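Local atomic coordinates of alpha-1,2-Mannosidase (Trichoderma reesei, PDB entry 1HCU), a protein that probably removes alpha-1,2-linked mannose residues from high-mannose N-glycans, using a bound calcium ion, as a family 47 glycosyl hydrolase. Residues P303-H307 against G351-W357; P284-L290 against Y376-G380. All coordinates share one frame; numbering follows the deposited sequence.

Interaction 1 (P303-H307 against G351-W357); sequences PNSGH and GPEGFAW
The indole of W357 carries P303 and N304 of the facing segment on one face. P303 CB sits over its five-membered ring, 4.0 Å from the ring centroid, in a CH-pi contact. P303 O and N304 N lie over the same ring system. At the indole edge, in the ring plane, S305 CB meets CZ3 at 3.7 Å. W357 CG stands between its backbone N and carbonyl carbon (chi1 61°), which folds the indole back under 303-305. Replacing the indole by an alanine is likely to strip P303 of its aromatic floor and leave the S282 hydroxyl without NE1, its mate. The F355 ring has S305 O over one face, offset toward the rim, while CZ touches S305 CB. The H307 imidazole turns an edge to P352 O and G351 O; its NE2 bonds to Y343 OH.

Four backbone bonds run along the antiparallel ladder. The S305-F355 pair gives two: S305 N to F355 O, 3.1 Å, and F355 N to S305 O, 3.0 Å. W357 N bonds to P303 O, and H307 N reaches E353 O from above its carbonyl plane. G306 CA comes within 3.2 Å of E353 O. E353, a predicted proton donor, forms a classic beta bulge with G354 opposite A385. Strand 354-356 pairs with 300-306 on one side and 382-383 on the other, with helix 326-344 against P352 and F355.

Interaction 2 (P284-L290 against Y376-G380); sequences PSTRKDL and YSSAG
P284 CB and CG rest against the carbonyl oxygen of G380, CB at 3.0 Å from G380 O. P284 opens a type I beta turn that ends at R287, and a second one runs from R287 to L290. This double turn packs on the C-terminal end of helix 373-379. G380 follows the helix with a positive phi of 93°.

S285 OG and Y376 OH share a short hydrogen bond of 2.5 Å; either hydroxyl could be the donor. The serine oxygen comes in at the edge of the phenol ring, near its plane. Y376 OH also bonds to V358 N, so the phenol is tied to a third piece of chain.

T286 lies across the tyrosine. Its OG1 stands 3.4 Å above the ring plane, over the centre, and CG2 packs on CE2. T286 chi1 of 51° sets OG1 between the backbone N and the carbonyl carbon, from where it donates to Y376 O at 2.8 Å. G380 N, closing the last helical turn, reaches this oxygen from the opposite face of the carbonyl plane. Two donors therefore grip one helix carbonyl.

R287 lays CG directly against G380 CA at 3.4 Å, where the glycine has no side chain. The arginine chain then bends at chi2 and chi3. At the helix end, R287 NH1 donates to S378 O at 2.7 Å, in the carbonyl plane. Q345 OE1 is a further partner of NH1. D289 takes NE and NH2 of R287 side-on, one to each carboxylate oxygen, in a salt bridge that fixes the guanidinium. L290 closes the second turn, and its CD2 lies 3.7 Å from A379 O.

How the interactions relate
Interaction 1 is nested inside the chain loop closed by interaction 2, and their centres are 13 Å apart. W357 joins them. Its CD1 lies 3.6 Å from P284 CA, and its CB packs 3.8 Å from Y376 CE1 and 3.7 Å from G380 O. The ladder 303-307/351-357 leads inward from this junction. At its far end are E353 and H307; the H307 side chain is about 3 Å from that of E393, also predicted to belong to the active site, and about 9 Å from the bound calcium. Contact 284-290/376-380 lies farther out, with its centre about 27 Å from the chain centre against 17 Å, and away from the active site.

Interaction 1 (P303-H307 against G351-W357)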
ATOM      1  N   PRO A 303      10.970   9.643 -17.762  1.00 16.43           N
ATOM      2  CA  PRO A 303      11.456   8.260 -17.613  1.00 18.05           C
ATOM      3  C   PRO A 303      11.987   7.870 -16.225  1.00 18.62           C
ATOM      4  O   PRO A 303      13.084   7.324 -16.115  1.00 18.92           O
ATOM      5  CB  PRO A 303      12.568   8.154 -18.670  1.00 18.95           C
ATOM      6  CG  PRO A 303      12.313   9.298 -19.610  1.00 19.24           C
ATOM      7  CD  PRO A 303      11.820  10.390 -18.703  1.00 16.72           C
ATOM      8  N   ASN A 304      11.222   8.154 -15.177  1.00 18.87           N
ATOM      9  CA  ASN A 304      11.627   7.808 -13.817  1.00 19.01           C
ATOM     10  C   ASN A 304      10.514   7.087 -13.049  1.00 17.02           C
ATOM     11  O   ASN A 304       9.325   7.357 -13.248  1.00 14.36           O
ATOM     12  CB  ASN A 304      12.091   9.053 -13.037  1.00 24.27           C
ATOM     13  CG  ASN A 304      11.061  10.180 -13.034  1.00 32.04           C
ATOM     14  OD1 ASN A 304      11.322  11.266 -12.511  1.00 36.51           O
ATOM     15  ND2 ASN A 304       9.891   9.930 -13.618  1.00 35.84           N
ATOM     16  N   SER A 305      10.908   6.160 -12.181  1.00 13.22           N
ATOM     17  CA  SER A 305       9.942   5.401 -11.405  1.00 13.42           C
ATOM     18  C   SER A 305      10.610   4.802 -10.171  1.00 12.96           C
ATOM     19  O   SER A 305      11.757   5.114  -9.868  1.00 13.48           O
ATOM     20  CB  SER A 305       9.325   4.312 -12.284  1.00 12.52           C
ATOM     21  OG  SER A 305       8.111   3.831 -11.746  1.00 12.29           O
ATOM     22  N   GLY A 306       9.901   3.944  -9.448  1.00 14.44           N
ATOM     23  CA  GLY A 306      10.492   3.366  -8.255  1.00 11.88           C
ATOM     24  C   GLY A 306       9.641   2.267  -7.677  1.00 10.99           C
ATOM     25  O   GLY A 306       8.637   1.875  -8.262  1.00 12.50           O
ATOM     26  N   HIS A 307      10.032   1.788  -6.504  1.00 11.86           N
ATOM     27  CA  HIS A 307       9.323   0.700  -5.846  1.00 11.05           C
ATOM     28  C   HIS A 307       7.851   0.990  -5.525  1.00 12.18           C
ATOM     29  O   HIS A 307       7.032   0.072  -5.509  1.00 12.24           O
ATOM     30  CB  HIS A 307      10.083   0.310  -4.582  1.00 11.44           C
ATOM     31  CG  HIS A 307       9.814  -1.087  -4.124  1.00 12.81           C
ATOM     32  ND1 HIS A 307       8.574  -1.502  -3.691  1.00 12.22           N
ATOM     33  CD2 HIS A 307      10.631  -2.161  -4.017  1.00 13.01           C
ATOM     34  CE1 HIS A 307       8.638  -2.772  -3.332  1.00 12.47           C
ATOM     35  NE2 HIS A 307       9.874  -3.195  -3.519  1.00 13.99           N
ATOM     36  N   GLY A 351      14.881  -5.060  -5.479  1.00 15.81           N
ATOM     37  CA  GLY A 351      14.641  -3.865  -6.280  1.00 14.82           C
ATOM     38  C   GLY A 351      15.003  -2.543  -5.616  1.00 15.84           C
ATOM     39  O   GLY A 351      14.887  -2.409  -4.401  1.00 15.49           O
ATOM     40  N   PRO A 352      15.444  -1.541  -6.395  1.00 15.40           N
ATOM     41  CA  PRO A 352      15.824  -0.221  -5.880  1.00 16.22           C
ATOM     42  C   PRO A 352      14.612   0.635  -5.522  1.00 16.05           C
ATOM     43  O   PRO A 352      13.507   0.378  -5.984  1.00 15.46           O
ATOM     44  CB  PRO A 352      16.631   0.376  -7.029  1.00 16.75           C
ATOM     45  CG  PRO A 352      15.934  -0.180  -8.234  1.00 17.04           C
ATOM     46  CD  PRO A 352      15.685  -1.628  -7.849  1.00 16.25           C
ATOM     47  N   GLU A 353      14.837   1.648  -4.693  1.00 17.27           N
ATOM     48  CA  GLU A 353      13.784   2.559  -4.254  1.00 18.08           C
ATOM     49  C   GLU A 353      13.379   3.458  -5.414  1.00 17.70           C
ATOM     50  O   GLU A 353      12.199   3.767  -5.613  1.00 17.85           O
ATOM     51  CB  GLU A 353      14.306   3.410  -3.105  1.00 19.85           C
ATOM     52  CG  GLU A 353      13.396   3.444  -1.914  1.00 24.85           C
ATOM     53  CD  GLU A 353      12.261   4.389  -2.111  1.00 25.32           C
ATOM     54  OE1 GLU A 353      12.497   5.423  -2.761  1.00 29.51           O
ATOM     55  OE2 GLU A 353      11.153   4.118  -1.615  1.00 24.28           O
ATOM     56  N   GLY A 354      14.383   3.872  -6.174  1.00 16.12           N
ATOM     57  CA  GLY A 354      14.155   4.715  -7.323  1.00 14.48           C
ATOM     58  C   GLY A 354      15.106   4.313  -8.432  1.00 13.96           C
ATOM     59  O   GLY A 354      16.270   4.009  -8.165  1.00 15.45           O
ATOM     60  N   PHE A 355      14.608   4.293  -9.665  1.00 11.66           N
ATOM     61  CA  PHE A 355      15.421   3.940 -10.819  1.00 12.48           C
ATOM     62  C   PHE A 355      14.953   4.727 -12.035  1.00 13.21           C
ATOM     63  O   PHE A 355      13.846   5.268 -12.046  1.00 12.62           O
ATOM     64  CB  PHE A 355      15.356   2.425 -11.098  1.00 13.38           C
ATOM     65  CG  PHE A 355      13.986   1.925 -11.489  1.00 13.87           C
ATOM     66  CD1 PHE A 355      13.580   1.908 -12.820  1.00 11.14           C
ATOM     67  CD2 PHE A 355      13.098   1.475 -10.513  1.00 15.48           C
ATOM     68  CE1 PHE A 355      12.313   1.448 -13.178  1.00 11.25           C
ATOM     69  CE2 PHE A 355      11.826   1.014 -10.862  1.00 14.96           C
ATOM     70  CZ  PHE A 355      11.434   1.000 -12.196  1.00 12.50           C
ATOM     71  N   ALA A 356      15.801   4.792 -13.059  1.00 12.31           N
ATOM     72  CA  ALA A 356      15.461   5.538 -14.268  1.00 12.87           C
ATOM     73  C   ALA A 356      15.995   4.885 -15.547  1.00 11.42           C
ATOM     74  O   ALA A 356      16.800   3.959 -15.501  1.00 10.52           O
ATOM     75  CB  ALA A 356      15.983   6.967 -14.148  1.00 11.72           C
ATOM     76  N   TRP A 357      15.542   5.376 -16.692  1.00 11.20           N
ATOM     77  CA  TRP A 357      15.979   4.812 -17.958  1.00 13.27           C
ATOM     78  C   TRP A 357      15.875   5.859 -19.055  1.00 14.01           C
ATOM     79  O   TRP A 357      15.615   7.031 -18.783  1.00 13.81           O
ATOM     80  CB  TRP A 357      15.118   3.588 -18.297  1.00 11.85           C
ATOM     81  CG  TRP A 357      13.651   3.902 -18.441  1.00 12.84           C
ATOM     82  CD1 TRP A 357      12.966   4.097 -19.605  1.00 11.05           C
ATOM     83  CD2 TRP A 357      12.703   4.105 -17.382  1.00 11.75           C
ATOM     84  NE1 TRP A 357      11.654   4.410 -19.339  1.00 11.24           N
ATOM     85  CE2 TRP A 357      11.465   4.422 -17.983  1.00 12.37           C
ATOM     86  CE3 TRP A 357      12.778   4.050 -15.982  1.00 13.12           C
ATOM     87  CZ2 TRP A 357      10.311   4.686 -17.234  1.00 12.57           C
ATOM     88  CZ3 TRP A 357      11.624   4.316 -15.234  1.00 11.78           C
ATOM     89  CH2 TRP A 357      10.413   4.629 -15.863  1.00  9.02           C
TER

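Interaction 2 (P284-L290 against Y376-G380)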
ATOM      1  N   PRO A 284      12.512   0.997 -21.813  1.00 11.79           N
ATOM      2  CA  PRO A 284      13.930   1.370 -21.741  1.00 12.49           C
ATOM      3  C   PRO A 284      14.603   1.155 -23.093  1.00 12.69           C
ATOM      4  O   PRO A 284      14.413   0.121 -23.732  1.00 12.14           O
ATOM      5  CB  PRO A 284      14.490   0.425 -20.684  1.00 12.05           C
ATOM      6  CG  PRO A 284      13.325   0.206 -19.780  1.00 14.33           C
ATOM      7  CD  PRO A 284      12.178   0.021 -20.763  1.00 12.50           C
ATOM      8  N   SER A 285      15.394   2.133 -23.519  1.00 12.18           N
ATOM      9  CA  SER A 285      16.076   2.053 -24.800  1.00 14.04           C
ATOM     10  C   SER A 285      16.944   0.793 -24.955  1.00 14.02           C
ATOM     11  O   SER A 285      17.086   0.277 -26.056  1.00 14.75           O
ATOM     12  CB  SER A 285      16.925   3.316 -25.026  1.00 13.62           C
ATOM     13  OG  SER A 285      17.947   3.452 -24.052  1.00 15.00           O
ATOM     14  N   THR A 286      17.512   0.291 -23.861  1.00 14.29           N
ATOM     15  CA  THR A 286      18.360  -0.903 -23.931  1.00 15.00           C
ATOM     16  C   THR A 286      17.606  -2.206 -23.711  1.00 15.59           C
ATOM     17  O   THR A 286      18.143  -3.285 -23.959  1.00 15.87           O
ATOM     18  CB  THR A 286      19.496  -0.854 -22.894  1.00 15.79           C
ATOM     19  OG1 THR A 286      18.943  -0.575 -21.597  1.00 16.96           O
ATOM     20  CG2 THR A 286      20.516   0.205 -23.264  1.00 12.60           C
ATOM     21  N   ARG A 287      16.372  -2.098 -23.224  1.00 16.38           N
ATOM     22  CA  ARG A 287      15.518  -3.258 -22.966  1.00 15.35           C
ATOM     23  C   ARG A 287      14.071  -2.912 -23.314  1.00 16.81           C
ATOM     24  O   ARG A 287      13.251  -2.643 -22.429  1.00 15.60           O
ATOM     25  CB  ARG A 287      15.606  -3.681 -21.492  1.00 14.40           C
ATOM     26  CG  ARG A 287      16.957  -4.268 -21.064  1.00 16.75           C
ATOM     27  CD  ARG A 287      17.232  -5.625 -21.722  1.00 16.19           C
ATOM     28  NE  ARG A 287      16.278  -6.641 -21.285  1.00 16.58           N
ATOM     29  CZ  ARG A 287      16.346  -7.288 -20.124  1.00 15.98           C
ATOM     30  NH1 ARG A 287      17.335  -7.041 -19.270  1.00 14.71           N
ATOM     31  NH2 ARG A 287      15.410  -8.170 -19.803  1.00 12.11           N
ATOM     32  N   LYS A 288      13.765  -2.917 -24.606  1.00 18.12           N
ATOM     33  CA  LYS A 288      12.426  -2.600 -25.075  1.00 20.52           C
ATOM     34  C   LYS A 288      11.367  -3.554 -24.519  1.00 21.48           C
ATOM     35  O   LYS A 288      10.222  -3.153 -24.291  1.00 22.44           O
ATOM     36  CB  LYS A 288      12.384  -2.624 -26.604  1.00 22.85           C
ATOM     37  CG  LYS A 288      12.162  -1.262 -27.235  1.00 25.67           C
ATOM     38  CD  LYS A 288      13.447  -0.587 -27.624  1.00 26.85           C
ATOM     39  CE  LYS A 288      14.052  -1.240 -28.855  1.00 28.73           C
ATOM     40  NZ  LYS A 288      15.181  -0.408 -29.364  1.00 30.67           N
ATOM     41  N   ASP A 289      11.750  -4.812 -24.303  1.00 21.37           N
ATOM     42  CA  ASP A 289      10.830  -5.820 -23.779  1.00 22.37           C
ATOM     43  C   ASP A 289      10.289  -5.436 -22.411  1.00 21.59           C
ATOM     44  O   ASP A 289       9.312  -6.014 -21.933  1.00 22.38           O
ATOM     45  CB  ASP A 289      11.507  -7.207 -23.705  1.00 27.12           C
ATOM     46  CG  ASP A 289      12.809  -7.206 -22.884  1.00 33.05           C
ATOM     47  OD1 ASP A 289      13.829  -6.632 -23.349  1.00 33.56           O
ATOM     48  OD2 ASP A 289      12.813  -7.787 -21.769  1.00 35.97           O
ATOM     49  N   LEU A 290      10.919  -4.451 -21.784  1.00 18.45           N
ATOM     50  CA  LEU A 290      10.492  -3.996 -20.474  1.00 16.35           C
ATOM     51  C   LEU A 290       9.532  -2.829 -20.571  1.00 16.19           C
ATOM     52  O   LEU A 290       9.626  -2.004 -21.480  1.00 15.90           O
ATOM     53  CB  LEU A 290      11.703  -3.565 -19.653  1.00 16.51           C
ATOM     54  CG  LEU A 290      12.267  -4.505 -18.592  1.00 14.61           C
ATOM     55  CD1 LEU A 290      12.162  -5.968 -18.980  1.00 13.14           C
ATOM     56  CD2 LEU A 290      13.696  -4.101 -18.386  1.00 11.34           C
ATOM     57  N   TYR A 376      23.205  -0.453 -17.181  1.00 11.94           N
ATOM     58  CA  TYR A 376      22.011  -0.059 -17.929  1.00 12.87           C
ATOM     59  C   TYR A 376      21.883  -0.800 -19.262  1.00 13.33           C
ATOM     60  O   TYR A 376      20.796  -1.194 -19.651  1.00 15.45           O
ATOM     61  CB  TYR A 376      22.002   1.459 -18.186  1.00  9.86           C
ATOM     62  CG  TYR A 376      20.843   1.926 -19.056  1.00  9.64           C
ATOM     63  CD1 TYR A 376      19.511   1.697 -18.675  1.00  9.19           C
ATOM     64  CD2 TYR A 376      21.078   2.586 -20.269  1.00  7.76           C
ATOM     65  CE1 TYR A 376      18.442   2.116 -19.494  1.00  7.68           C
ATOM     66  CE2 TYR A 376      20.027   3.008 -21.086  1.00  5.37           C
ATOM     67  CZ  TYR A 376      18.719   2.769 -20.699  1.00  9.01           C
ATOM     68  OH  TYR A 376      17.694   3.156 -21.533  1.00 10.64           O
ATOM     69  N   SER A 377      22.996  -0.985 -19.962  1.00 15.19           N
ATOM     70  CA  SER A 377      22.970  -1.671 -21.244  1.00 18.32           C
ATOM     71  C   SER A 377      22.291  -3.034 -21.197  1.00 16.78           C
ATOM     72  O   SER A 377      21.508  -3.361 -22.080  1.00 16.25           O
ATOM     73  CB  SER A 377      24.393  -1.824 -21.793  1.00 21.02           C
ATOM     74  OG  SER A 377      24.918  -0.563 -22.171  1.00 27.30           O
ATOM     75  N   SER A 378      22.586  -3.825 -20.173  1.00 17.03           N
ATOM     76  CA  SER A 378      21.978  -5.146 -20.071  1.00 16.62           C
ATOM     77  C   SER A 378      20.761  -5.224 -19.145  1.00 15.78           C
ATOM     78  O   SER A 378      19.887  -6.060 -19.357  1.00 15.93           O
ATOM     79  CB  SER A 378      23.021  -6.174 -19.628  1.00 18.83           C
ATOM     80  OG  SER A 378      23.484  -5.915 -18.314  1.00 20.91           O
ATOM     81  N   ALA A 379      20.691  -4.358 -18.137  1.00 13.16           N
ATOM     82  CA  ALA A 379      19.574  -4.386 -17.198  1.00 11.43           C
ATOM     83  C   ALA A 379      18.350  -3.601 -17.663  1.00 14.21           C
ATOM     84  O   ALA A 379      17.216  -3.981 -17.368  1.00 15.38           O
ATOM     85  CB  ALA A 379      20.021  -3.873 -15.847  1.00 13.86           C
ATOM     86  N   GLY A 380      18.572  -2.499 -18.370  1.00 12.89           N
ATOM     87  CA  GLY A 380      17.455  -1.710 -18.847  1.00 13.61           C
ATOM     88  C   GLY A 380      17.050  -0.575 -17.922  1.00 14.64           C
ATOM     89  O   GLY A 380      16.005   0.043 -18.121  1.00 15.77           O
TER